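Side-chain contacts in 3-isopropylmalate dehydratase small subunit (Campylobacter jejuni, PDB 3Q3W), which catalyses, as the small subunit of isopropylmalate isomerase, the interconversion of 2-isopropylmalate and 3-isopropylmalate by way of 2-isopropylmaleate: residues V135-L138 / K139-D143; D62-L65 / N66-E69; L17-A20 / N21-T24. One frame throughout, in Å; residues are numbered along the deposited sequence. Where two conformers were deposited one is given.

Interaction 1: residues V135-L138 / K139-D143; sequences VDEL and KKSQD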
ATOM      1  N   VAL A 135     -12.555  -2.626  -5.804  1.00 37.06           N
ATOM      2  CA  VAL A 135     -13.063  -2.353  -4.504  1.00 36.53           C
ATOM      3  C   VAL A 135     -14.400  -3.022  -4.312  1.00 38.65           C
ATOM      4  O   VAL A 135     -14.563  -3.766  -3.336  1.00 37.48           O
ATOM      5  CB  VAL A 135     -13.217  -0.865  -4.260  1.00 36.82           C
ATOM      6  CG1 VAL A 135     -14.068  -0.633  -2.960  1.00 36.75           C
ATOM      7  CG2 VAL A 135     -11.836  -0.207  -4.144  1.00 34.77           C
ATOM      8  N   ASP A 136     -15.320  -2.853  -5.282  1.00 41.04           N
ATOM      9  CA  ASP A 136     -16.657  -3.407  -5.142  1.00 43.22           C
ATOM     10  C   ASP A 136     -16.590  -4.912  -4.975  1.00 43.22           C
ATOM     11  O   ASP A 136     -17.189  -5.495  -4.078  1.00 42.76           O
ATOM     12  CB  ASP A 136     -17.540  -3.117  -6.338  1.00 46.48           C
ATOM     13  CG  ASP A 136     -18.905  -3.729  -6.171  1.00 48.51           C
ATOM     14  OD1 ASP A 136     -19.218  -4.721  -6.861  1.00 49.52           O
ATOM     15  OD2 ASP A 136     -19.615  -3.250  -5.285  1.00 47.58           O
ATOM     16  N   GLU A 137     -15.838  -5.555  -5.835  1.00 43.84           N
ATOM     17  CA  GLU A 137     -15.750  -6.992  -5.764  1.00 44.80           C
ATOM     18  C   GLU A 137     -15.028  -7.454  -4.472  1.00 41.54           C
ATOM     19  O   GLU A 137     -15.401  -8.459  -3.881  1.00 41.57           O
ATOM     20  CB  GLU A 137     -15.008  -7.467  -7.002  1.00 46.94           C
ATOM     21  CG  GLU A 137     -14.623  -8.931  -7.038  1.00 51.48           C
ATOM     22  CD  GLU A 137     -15.773  -9.851  -7.246  1.00 58.28           C
ATOM     23  OE1 GLU A 137     -16.754  -9.436  -7.908  1.00 66.52           O
ATOM     24  OE2 GLU A 137     -15.687 -11.007  -6.760  1.00 60.78           O
ATOM     25  N   LEU A 138     -13.977  -6.732  -4.078  1.00 39.14           N
ATOM     26  CA  LEU A 138     -13.150  -7.143  -2.941  1.00 35.73           C
ATOM     27  C   LEU A 138     -13.959  -7.140  -1.656  1.00 34.57           C
ATOM     28  O   LEU A 138     -13.836  -8.027  -0.794  1.00 31.69           O
ATOM     29  CB  LEU A 138     -11.937  -6.204  -2.819  1.00 34.87           C
ATOM     30  CG  LEU A 138     -10.800  -6.598  -1.868  1.00 32.17           C
ATOM     31  CD1 LEU A 138     -10.318  -8.039  -2.060  1.00 31.54           C
ATOM     32  CD2 LEU A 138      -9.687  -5.596  -2.124  1.00 28.90           C
ATOM     33  N   LYS A 139     -14.788  -6.125  -1.524  1.00 34.27           N
ATOM     34  CA  LYS A 139     -15.631  -6.007  -0.373  1.00 34.27           C
ATOM     35  C   LYS A 139     -16.641  -7.107  -0.318  1.00 35.27           C
ATOM     36  O   LYS A 139     -16.876  -7.697   0.754  1.00 33.77           O
ATOM     37  CB  LYS A 139     -16.372  -4.720  -0.440  1.00 36.09           C
ATOM     38  CG  LYS A 139     -15.493  -3.541  -0.243  1.00 35.90           C
ATOM     39  CD  LYS A 139     -16.358  -2.336  -0.030  1.00 40.63           C
ATOM     40  CE  LYS A 139     -17.185  -1.963  -1.225  1.00 41.30           C
ATOM     41  NZ  LYS A 139     -17.895  -0.719  -0.857  1.00 43.63           N
ATOM     42  N   LYS A 140     -17.262  -7.362  -1.472  1.00 36.15           N
ATOM     43  CA  LYS A 140     -18.245  -8.416  -1.585  1.00 38.26           C
ATOM     44  C   LYS A 140     -17.662  -9.804  -1.390  1.00 37.82           C
ATOM     45  O   LYS A 140     -18.369 -10.693  -0.916  1.00 35.30           O
ATOM     46  CB  LYS A 140     -18.946  -8.386  -2.932  1.00 40.91           C
ATOM     47  CG  LYS A 140     -19.865  -7.212  -3.116  1.00 43.76           C
ATOM     48  CD  LYS A 140     -20.487  -7.283  -4.475  1.00 45.91           C
ATOM     49  CE  LYS A 140     -21.486  -6.155  -4.673  1.00 50.51           C
ATOM     50  NZ  LYS A 140     -21.922  -6.025  -6.086  1.00 52.76           N
ATOM     51  N   SER A 141     -16.386  -9.996  -1.732  1.00 36.65           N
ATOM     52  CA  SER A 141     -15.856 -11.368  -1.819  1.00 37.83           C
ATOM     53  C   SER A 141     -15.381 -11.922  -0.466  1.00 35.70           C
ATOM     54  O   SER A 141     -14.779 -11.203   0.364  1.00 33.49           O
ATOM     55  CB  SER A 141     -14.701 -11.435  -2.843  1.00 38.64           C
ATOM     56  OG  SER A 141     -14.286 -12.780  -3.046  1.00 43.16           O
ATOM     57  N   GLN A 142     -15.585 -13.214  -0.279  1.00 35.35           N
ATOM     58  CA  GLN A 142     -15.007 -13.898   0.870  1.00 35.46           C
ATOM     59  C   GLN A 142     -13.504 -14.044   0.704  1.00 33.96           C
ATOM     60  O   GLN A 142     -12.753 -13.930   1.665  1.00 31.66           O
ATOM     61  CB  GLN A 142     -15.588 -15.285   1.005  1.00 38.03           C
ATOM     62  CG  GLN A 142     -15.353 -15.906   2.383  1.00 39.93           C
ATOM     63  CD  GLN A 142     -16.629 -16.539   2.943  1.00 46.14           C
ATOM     64  OE1 GLN A 142     -17.530 -16.872   2.190  1.00 49.28           O
ATOM     65  NE2 GLN A 142     -16.718 -16.664   4.275  1.00 46.03           N
ATOM     66  N   ASP A 143     -13.067 -14.294  -0.520  1.00 34.34           N
ATOM     67  CA  ASP A 143     -11.650 -14.461  -0.774  1.00 34.91           C
ATOM     68  C   ASP A 143     -11.054 -13.120  -1.177  1.00 33.51           C
ATOM     69  O   ASP A 143     -11.407 -12.522  -2.201  1.00 33.17           O
ATOM     70  CB  ASP A 143     -11.416 -15.530  -1.811  1.00 37.50           C
ATOM     71  CG  ASP A 143      -9.970 -15.692  -2.160  1.00 40.13           C
ATOM     72  OD1 ASP A 143      -9.130 -14.810  -1.895  1.00 39.00           O
ATOM     73  OD2 ASP A 143      -9.674 -16.723  -2.755  1.00 48.20           O
TER
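Asp136 and Lys140, one helical turn apart, meet in a salt bridge, with Lys140 NZ 3.1 Å from Asp136 OD1. The carboxylate receives the ammonium on the syn lone pair of OD1, and Lys140 CE lies 3.5 Å from Asp136 OD2, the end of the lysine crossing in front of both oxygens. The shapes of both side chains set this up: Asp136 CG stands anti to its own backbone N (chi1 179°), while Lys140 runs back along the helix with its chain extended beyond CG. Lys139, the neighbouring residue, crosses Val135 at a slant. Its CG passes 3.2 Å from Val135 O, the bend at chi3 lays CE against Val135 CG1 at 3.8 Å, and NZ goes on to a salt bridge with Glu18. In the backbone, Lys139 N donates to Val135 O at 3.0 Å. Val135 and Leu138 turn to the sheet, packing on Pro16 and Val77. At Ser141 the chain leaves helical angles; Ser141 N makes weak bonds to Glu137 O and Leu138 O, and its OG is taken by Lys158. An i/i+4 salt bridge on the outer side and apolar residues on the sheet side are typical of an amphipathic helix; here they lie at the C-terminal end of helix 128-140.

Interaction 2: residues D62-L65 / N66-E69; sequences DFNL and NKKE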
ATOM      1  N   ASP A  62     -14.304   0.193  12.447  1.00 28.98           N
ATOM      2  CA  ASP A  62     -14.782   0.702  11.166  1.00 31.09           C
ATOM      3  C   ASP A  62     -13.668   0.922  10.154  1.00 30.38           C
ATOM      4  O   ASP A  62     -13.947   1.261   9.017  1.00 32.35           O
ATOM      5  CB  ASP A  62     -15.562   2.026  11.324  1.00 31.76           C
ATOM      6  CG  ASP A  62     -16.578   2.239  10.208  1.00 35.51           C
ATOM      7  OD1 ASP A  62     -17.135   1.250   9.678  1.00 32.84           O
ATOM      8  OD2 ASP A  62     -16.838   3.399   9.875  1.00 39.88           O
ATOM      9  N   PHE A  63     -12.414   0.752  10.577  1.00 28.58           N
ATOM     10  CA  PHE A  63     -11.281   0.783   9.679  1.00 27.49           C
ATOM     11  C   PHE A  63     -11.049  -0.629   9.141  1.00 25.23           C
ATOM     12  O   PHE A  63     -10.840  -1.592   9.896  1.00 25.10           O
ATOM     13  CB  PHE A  63     -10.043   1.304  10.433  1.00 26.97           C
ATOM     14  CG  PHE A  63      -8.893   1.587   9.562  1.00 27.42           C
ATOM     15  CD1 PHE A  63      -9.026   2.411   8.455  1.00 29.34           C
ATOM     16  CD2 PHE A  63      -7.641   1.032   9.836  1.00 28.08           C
ATOM     17  CE1 PHE A  63      -7.937   2.670   7.664  1.00 28.32           C
ATOM     18  CE2 PHE A  63      -6.558   1.321   9.033  1.00 25.09           C
ATOM     19  CZ  PHE A  63      -6.713   2.091   7.951  1.00 24.64           C
ATOM     20  N   ASN A  64     -11.097  -0.769   7.842  1.00 24.32           N
ATOM     21  CA  ASN A  64     -11.080  -2.107   7.256  1.00 24.99           C
ATOM     22  C   ASN A  64      -9.876  -2.975   7.659  1.00 25.11           C
ATOM     23  O   ASN A  64     -10.035  -4.193   7.881  1.00 24.26           O
ATOM     24  CB  ASN A  64     -11.196  -2.024   5.728  1.00 25.23           C
ATOM     25  CG  ASN A  64     -12.647  -1.940   5.238  1.00 28.30           C
ATOM     26  OD1 ASN A  64     -13.567  -2.341   5.940  1.00 30.78           O
ATOM     27  ND2 ASN A  64     -12.838  -1.423   4.018  1.00 26.88           N
ATOM     28  N   LEU A  65      -8.690  -2.377   7.785  1.00 24.24           N
ATOM     29  CA  LEU A  65      -7.492  -3.164   8.139  1.00 24.89           C
ATOM     30  C   LEU A  65      -7.574  -3.813   9.479  1.00 23.27           C
ATOM     31  O   LEU A  65      -6.807  -4.727   9.739  1.00 25.38           O
ATOM     32  CB  LEU A  65      -6.173  -2.358   8.076  1.00 23.82           C
ATOM     33  CG  LEU A  65      -5.583  -2.091   6.709  1.00 27.80           C
ATOM     34  CD1 LEU A  65      -4.454  -1.001   6.765  1.00 23.47           C
ATOM     35  CD2 LEU A  65      -5.112  -3.359   5.988  1.00 24.63           C
ATOM     36  N   ASN A  66      -8.506  -3.377  10.324  1.00 23.38           N
ATOM     37  CA  ASN A  66      -8.722  -3.965  11.635  1.00 22.74           C
ATOM     38  C   ASN A  66      -9.640  -5.214  11.647  1.00 23.66           C
ATOM     39  O   ASN A  66      -9.673  -5.981  12.631  1.00 22.36           O
ATOM     40  CB  ASN A  66      -9.262  -2.886  12.623  1.00 24.41           C
ATOM     41  CG  ASN A  66      -8.180  -1.869  13.051  1.00 23.24           C
ATOM     42  OD1 ASN A  66      -6.996  -2.162  12.991  1.00 22.29           O
ATOM     43  ND2 ASN A  66      -8.589  -0.659  13.400  1.00 22.46           N
ATOM     44  N   LYS A  67     -10.401  -5.420  10.569  1.00 23.24           N
ATOM     45  CA  LYS A  67     -11.375  -6.514  10.502  1.00 23.15           C
ATOM     46  C   LYS A  67     -10.744  -7.890  10.236  1.00 23.37           C
ATOM     47  O   LYS A  67      -9.737  -8.033   9.488  1.00 22.67           O
ATOM     48  CB  LYS A  67     -12.460  -6.167   9.453  1.00 24.32           C
ATOM     49  CG  LYS A  67     -13.248  -4.916   9.755  1.00 25.29           C
ATOM     50  CD  LYS A  67     -14.342  -4.668   8.755  1.00 26.18           C
ATOM     51  CE  LYS A  67     -15.058  -3.315   8.974  1.00 26.62           C
ATOM     52  NZ  LYS A  67     -16.058  -3.354  10.074  1.00 29.12           N
ATOM     53  N   LYS A  68     -11.338  -8.936  10.791  1.00 24.64           N
ATOM     54  CA  LYS A  68     -10.796 -10.272  10.559  1.00 25.28           C
ATOM     55  C   LYS A  68     -10.658 -10.585   9.088  1.00 24.58           C
ATOM     56  O   LYS A  68      -9.682 -11.235   8.710  1.00 24.80           O
ATOM     57  CB  LYS A  68     -11.612 -11.377  11.244  1.00 26.06           C
ATOM     58  CG  LYS A  68     -11.368 -11.414  12.764  1.00 30.65           C
ATOM     59  CD  LYS A  68     -11.420 -12.783  13.355  1.00 34.79           C
ATOM     60  CE  LYS A  68     -11.664 -12.755  14.899  1.00 35.35           C
ATOM     61  NZ  LYS A  68     -10.380 -13.125  15.499  1.00 39.15           N
ATOM     62  N   GLU A  69     -11.595 -10.124   8.238  1.00 24.39           N
ATOM     63  CA  GLU A  69     -11.554 -10.498   6.808  0.60 24.48           C
ATOM     64  C   GLU A  69     -10.301  -9.929   6.155  1.00 24.95           C
ATOM     65  O   GLU A  69      -9.800 -10.466   5.152  1.00 25.17           O
ATOM     66  CB  GLU A  69     -12.807 -10.010   6.086  0.60 25.40           C
ATOM     67  CG  GLU A  69     -14.052 -10.775   6.481  0.60 24.72           C
ATOM     68  CD  GLU A  69     -14.656 -10.367   7.822  0.60 24.46           C
ATOM     69  OE1 GLU A  69     -14.279  -9.313   8.450  0.60 18.91           O
ATOM     70  OE2 GLU A  69     -15.526 -11.123   8.246  0.60 16.44           O
TER
HETATM   71  O   HOH W   1      -7.140  -7.360  10.306  1.00 24.43           O
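Asn66 meets Phe63 twice, once through its backbone and once through its amide. Asn66 N donates to Phe63 O at 3.0 Å, approaching from above the carbonyl plane. The side chain, with CG anti to the carbonyl carbon, folds back toward Phe63: Asn66 CB comes within 3.4 Å of Phe63 O, and Asn66 ND2 reaches 3.8 Å from Phe63 CB. That nitrogen sits at the ring edge, near the ring plane, with amide and ring turned 74° against each other. The same ND2 donates to the carbonyls of Asn60 and Arg50, two bonds that fix the rotation of the amide and tie the turn to the end of helix 47-50. Phe63 itself packs on Leu17 and Tyr19.

Lys67 continues the pattern one residue on. Its N donates to Asn64 O at 3.0 Å, again from above the carbonyl plane, 54° out of it. Two successive bonds from residue i+3 back to residue i are the signature of a short 3-10 turn, here in the loop that runs from helix 47-50 to strand 73-78. Beyond the backbone, the Lys67 chain stays extended as far as CE and crosses the Asn64 amide, laying CE 3.5 Å from Asn64 OD1. The bend comes only at chi4 (-79°), where NZ turns off to the carbonyl of Met61; Asp62 OD1 remains 4.7 Å from Lys67 NZ, a separation at which the opposite charges would probably still attract. The other end of its amide, Asn64 ND2, bonds to Pro16 O near the end of strand 9-17. A water donates to Leu65 O at 2.7 Å and to Lys67 O at 2.8 Å, bridging the two carbonyls.

Interaction 3: residues L17-A20 / N21-T24; sequences LEYA and NIDT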
ATOM      1  N   LEU A  17      -9.402   0.706   0.907  1.00 29.94           N
ATOM      2  CA  LEU A  17      -9.513   1.893   1.756  1.00 31.34           C
ATOM      3  C   LEU A  17     -10.105   3.038   0.909  1.00 33.36           C
ATOM      4  O   LEU A  17      -9.400   3.748   0.188  1.00 32.29           O
ATOM      5  CB  LEU A  17      -8.152   2.295   2.348  1.00 28.68           C
ATOM      6  CG  LEU A  17      -7.463   1.225   3.196  1.00 29.80           C
ATOM      7  CD1 LEU A  17      -5.998   1.705   3.598  1.00 27.51           C
ATOM      8  CD2 LEU A  17      -8.211   0.889   4.431  1.00 29.70           C
ATOM      9  N   GLU A  18     -11.413   3.224   1.057  1.00 36.16           N
ATOM     10  CA  GLU A  18     -12.190   4.094   0.181  1.00 39.91           C
ATOM     11  C   GLU A  18     -12.070   5.537   0.645  1.00 41.57           C
ATOM     12  O   GLU A  18     -13.049   6.176   1.071  1.00 41.96           O
ATOM     13  CB  GLU A  18     -13.638   3.621   0.177  1.00 41.91           C
ATOM     14  CG  GLU A  18     -13.810   2.250  -0.473  1.00 42.98           C
ATOM     15  CD  GLU A  18     -15.284   1.820  -0.532  1.00 46.84           C
ATOM     16  OE1 GLU A  18     -16.040   2.324  -1.405  1.00 48.98           O
ATOM     17  OE2 GLU A  18     -15.672   0.996   0.305  1.00 46.63           O
ATOM     18  N   TYR A  19     -10.843   6.038   0.565  1.00 41.58           N
ATOM     19  CA  TYR A  19     -10.546   7.415   0.821  1.00 43.20           C
ATOM     20  C   TYR A  19      -9.675   7.931  -0.330  1.00 43.17           C
ATOM     21  O   TYR A  19      -8.832   7.193  -0.871  1.00 42.63           O
ATOM     22  CB  TYR A  19      -9.820   7.560   2.150  1.00 42.45           C
ATOM     23  CG  TYR A  19     -10.380   6.760   3.310  1.00 45.37           C
ATOM     24  CD1 TYR A  19     -11.332   7.311   4.180  1.00 52.73           C
ATOM     25  CD2 TYR A  19      -9.922   5.470   3.587  1.00 49.11           C
ATOM     26  CE1 TYR A  19     -11.836   6.579   5.290  1.00 52.66           C
ATOM     27  CE2 TYR A  19     -10.421   4.730   4.681  1.00 50.14           C
ATOM     28  CZ  TYR A  19     -11.373   5.294   5.532  1.00 52.47           C
ATOM     29  OH  TYR A  19     -11.868   4.560   6.621  1.00 56.19           O
ATOM     30  N   ALA A  20      -9.899   9.184  -0.716  1.00 43.78           N
ATOM     31  CA  ALA A  20      -9.043   9.872  -1.689  1.00 44.33           C
ATOM     32  C   ALA A  20      -8.066  10.718  -0.908  1.00 42.82           C
ATOM     33  O   ALA A  20      -8.287  11.029   0.273  1.00 41.82           O
ATOM     34  CB  ALA A  20      -9.863  10.740  -2.638  1.00 45.98           C
ATOM     35  N   ASN A  21      -6.982  11.093  -1.573  1.00 43.13           N
ATOM     36  CA  ASN A  21      -6.015  11.984  -0.978  1.00 42.82           C
ATOM     37  C   ASN A  21      -5.538  11.499   0.403  1.00 40.01           C
ATOM     38  O   ASN A  21      -5.339  12.331   1.288  1.00 40.31           O
ATOM     39  CB  ASN A  21      -6.618  13.382  -0.839  1.00 44.65           C
ATOM     40  CG  ASN A  21      -7.286  13.843  -2.092  1.00 48.15           C
ATOM     41  OD1 ASN A  21      -6.633  14.028  -3.116  1.00 47.22           O
ATOM     42  ND2 ASN A  21      -8.604  14.021  -2.037  1.00 49.98           N
ATOM     43  N   ILE A  22      -5.354  10.183   0.592  1.00 37.67           N
ATOM     44  CA  ILE A  22      -4.755   9.690   1.844  1.00 35.83           C
ATOM     45  C   ILE A  22      -3.375  10.366   1.927  1.00 35.29           C
ATOM     46  O   ILE A  22      -2.549  10.246   1.026  1.00 36.56           O
ATOM     47  CB  ILE A  22      -4.699   8.153   1.940  1.00 34.59           C
ATOM     48  CG1 ILE A  22      -6.088   7.609   2.276  1.00 35.33           C
ATOM     49  CG2 ILE A  22      -3.710   7.663   3.041  1.00 33.66           C
ATOM     50  CD1 ILE A  22      -6.381   6.223   1.710  1.00 35.72           C
ATOM     51  N   ASP A  23      -3.186  11.155   2.968  1.00 33.86           N
ATOM     52  CA  ASP A  23      -1.988  11.933   3.106  1.00 33.78           C
ATOM     53  C   ASP A  23      -0.965  11.329   4.095  1.00 31.43           C
ATOM     54  O   ASP A  23      -1.251  10.389   4.835  1.00 29.48           O
ATOM     55  CB  ASP A  23      -2.360  13.389   3.427  1.00 35.51           C
ATOM     56  CG  ASP A  23      -2.975  13.557   4.783  1.00 36.91           C
ATOM     57  OD1 ASP A  23      -2.530  12.871   5.718  1.00 38.73           O
ATOM     58  OD2 ASP A  23      -3.883  14.417   4.944  1.00 42.74           O
ATOM     59  N   THR A  24       0.227  11.910   4.089  1.00 31.52           N
ATOM     60  CA  THR A  24       1.370  11.360   4.757  1.00 30.51           C
ATOM     61  C   THR A  24       1.102  11.342   6.253  1.00 30.18           C
ATOM     62  O   THR A  24       1.541  10.426   6.933  1.00 29.36           O
ATOM     63  CB  THR A  24       2.702  12.109   4.342  1.00 31.12           C
ATOM     64  OG1 THR A  24       2.510  13.528   4.419  1.00 31.25           O
ATOM     65  CG2 THR A  24       3.108  11.761   2.920  1.00 30.27           C
TER
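Leu17 O is held by two partners: Tyr19 N, at 2.7 Å, and the hydroxyl of Ser78. The first bond closes an inverse gamma turn centred on Glu18, a tight kink just after strand 9-17; beyond it the CB of Tyr19 points toward Ile22. Ile22 answers with the end of its side chain. Its CD1 lies 3.7 Å from Tyr19 CB, and CG1 is equally near that same carbon, so the outer ethyl arm of the isoleucine rests against the root of the tyrosine. The ring leads off in another direction; Ile22 CD1 lies 4.1 Å from Tyr19 CD2, oblique to the ring. With CG1 anti to the carbonyl carbon (chi1 -77°), this arm reaches back along the chain, where Ile22 CD1 also comes within 3.7 Å of Tyr19 O. More distantly, the same methyl faces Leu17 CB at 4.4 Å.

The whole piece is the connection from strand 9-17 of the mixed sheet to helix 24-27, within the aconitase C-terminal domain. It remains paired by backbone bonds to the chain following strand 73-78: Tyr19 with Phe79, Asn21 with Glu80, and Ile22 with Gly83. Between the apolar residues, the chain turns at Asn21, whose backbone takes up positive phi (52°). There the amide folds over the preceding residue, bringing Asn21 ND2 to 3.6 Å from Ala20 CB, while OD1 accepts a bond from Asn81 ND2. Asp23 then occupies the N-cap position of the helix, its OD1 receiving the backbone N of Gln26.

Interaction 3 is the hub of the three. It meets interaction 2 where Phe63 CE1 packs 3.7 Å from Leu17 CD2, with Tyr19 OH near the same ring, although the two centres are 16 Å apart. It also meets interaction 1, centre to centre 19 Å, where Lys139 NZ and Glu18 OE2 form a salt bridge of 3.0 Å and Val135 CG1 packs 3.7 Å from Glu18 CD. Interactions 1 and 2 do not touch; their centres are 13 Å and their nearest atoms about 5 Å apart. The end of strand 9-17 and the residues just after it touch both the 62-69 turn and the last turns of helix 128-140.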